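PDB 6TMS: a novel designed pore protein from Synthetic construct, which forms a helical pore by design, probably as a bundle assembled from six copies of a two-helix hairpin. Local coordinates for residues L19-E23 with M52-E56. Sequence-based numbering, arbitrary orientation.
Sequences LYKLE and MLIAE
The carboxylates of Glu23 and Glu56 face each other across the antiparallel helical hairpin that makes up this chain, their planes turned 45° apart and their side chains crossing at about a right angle. Glu56 OE1 approaches Glu23 OE2 to 3.0 Å, tilted off the plane of the Glu23 carboxylate, while the opposite face of that carboxylate lies against the isobutyl group of Leu19, with CG of Leu19 3.8 Å from CD of Glu23. Both oxygens are acceptors, so the approach brings like charges together; both glutamates are partly exposed. The segments 19-23 and 52-56 run along the middles of helices 2-32 and 39-68, with local axes 10.6 Å apart at an angle of 160°.

Beneath the acidic pair the interface is apolar. Met52 bends at chi2 (65°) and chi3, reaching over to helix 2-32, and its CE packs against CB and CD2 of Leu22. The stem of Glu23 slides past the methionine in the opposite direction, CG to CG at 3.8 Å. An alanine in place of Glu23 is likely to open a gap beside Met52 CG and uncover one side of Leu19.

On the face of helix 39-68 turned away from helix 2-32, Leu53 and Ile54 pack on apolar side chains of a neighbouring subunit; Leu22, Met52 and Ala55 border another subunit. Leu19 fills the centre: with CG anti to the backbone N (chi1 179°), its two methyls divide between neighbouring residues, CD2 against CA and CB of Glu56 and CD1 meeting CB of Ala55 at 3.6 Å.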
# COMPACT_ATOMS: atom_id res chain seq x y z
N LEU F 19 -14.01 -5.69 -6.52
CA LEU F 19 -12.89 -5.15 -7.31
C LEU F 19 -13.37 -4.84 -8.70
O LEU F 19 -12.99 -3.83 -9.32
CB LEU F 19 -11.74 -6.14 -7.41
CG LEU F 19 -10.52 -5.68 -8.23
CD1 LEU F 19 -9.82 -4.53 -7.50
CD2 LEU F 19 -9.54 -6.79 -8.52
N TYR F 20 -14.14 -5.77 -9.22
CA TYR F 20 -14.62 -5.69 -10.57
C TYR F 20 -15.64 -4.56 -10.70
O TYR F 20 -15.66 -3.84 -11.72
CB TYR F 20 -15.19 -7.09 -10.81
CG TYR F 20 -14.13 -8.19 -10.63
CD1 TYR F 20 -12.80 -7.87 -10.43
CD2 TYR F 20 -14.46 -9.53 -10.74
CE1 TYR F 20 -11.85 -8.85 -10.31
CE2 TYR F 20 -13.49 -10.51 -10.63
CZ TYR F 20 -12.19 -10.16 -10.42
OH TYR F 20 -11.25 -11.15 -10.32
N LYS F 21 -16.37 -4.34 -9.60
CA LYS F 21 -17.33 -3.24 -9.45
C LYS F 21 -16.62 -1.89 -9.54
O LYS F 21 -17.01 -0.99 -10.31
CB LYS F 21 -18.00 -3.49 -8.06
CG LYS F 21 -18.72 -2.39 -7.21
CD LYS F 21 -18.36 -2.49 -5.70
CE LYS F 21 -17.36 -1.43 -5.34
NZ LYS F 21 -17.36 -1.12 -3.91
N LEU F 22 -15.52 -1.77 -8.84
CA LEU F 22 -14.82 -0.52 -8.87
C LEU F 22 -13.98 -0.38 -10.12
O LEU F 22 -13.57 0.72 -10.47
CB LEU F 22 -14.01 -0.37 -7.60
CG LEU F 22 -14.10 1.10 -7.20
CD1 LEU F 22 -15.54 1.42 -6.73
CD2 LEU F 22 -13.06 1.51 -6.18
N GLU F 23 -13.63 -1.48 -10.76
CA GLU F 23 -12.93 -1.35 -12.00
C GLU F 23 -13.85 -0.79 -13.06
O GLU F 23 -13.47 0.14 -13.77
CB GLU F 23 -12.29 -2.69 -12.31
CG GLU F 23 -10.90 -2.58 -11.71
CD GLU F 23 -10.12 -3.82 -11.53
OE1 GLU F 23 -10.56 -4.93 -11.85
OE2 GLU F 23 -9.04 -3.66 -10.96
N MET F 52 -6.05 0.58 -8.03
CA MET F 52 -6.91 -0.45 -8.56
C MET F 52 -6.08 -1.65 -8.97
O MET F 52 -6.47 -2.80 -8.78
CB MET F 52 -7.63 0.18 -9.74
CG MET F 52 -9.13 0.12 -9.78
SD MET F 52 -10.08 1.00 -8.54
CE MET F 52 -10.76 -0.50 -7.85
N LEU F 53 -4.88 -1.38 -9.48
CA LEU F 53 -4.03 -2.48 -9.90
C LEU F 53 -3.48 -3.24 -8.69
O LEU F 53 -3.44 -4.48 -8.69
CB LEU F 53 -2.92 -1.92 -10.78
CG LEU F 53 -2.43 -2.70 -12.02
CD1 LEU F 53 -1.37 -3.68 -11.61
CD2 LEU F 53 -3.54 -3.42 -12.77
N ILE F 54 -3.09 -2.52 -7.64
CA ILE F 54 -2.61 -3.28 -6.49
C ILE F 54 -3.77 -4.03 -5.86
O ILE F 54 -3.58 -5.11 -5.31
CB ILE F 54 -1.80 -2.42 -5.48
CG1 ILE F 54 -1.86 -2.99 -4.06
CG2 ILE F 54 -2.17 -0.93 -5.45
CD1 ILE F 54 -0.60 -3.66 -3.59
N ALA F 55 -4.98 -3.48 -5.87
CA ALA F 55 -6.03 -4.28 -5.28
C ALA F 55 -6.22 -5.56 -6.09
O ALA F 55 -6.33 -6.65 -5.52
CB ALA F 55 -7.32 -3.48 -5.19
N GLU F 56 -6.16 -5.46 -7.41
CA GLU F 56 -6.22 -6.67 -8.21
C GLU F 56 -5.14 -7.67 -7.79
O GLU F 56 -5.43 -8.84 -7.50
CB GLU F 56 -6.07 -6.26 -9.67
CG GLU F 56 -6.38 -7.32 -10.71
CD GLU F 56 -6.80 -6.70 -12.03
OE1 GLU F 56 -6.89 -5.46 -12.07
OE2 GLU F 56 -7.18 -7.44 -12.96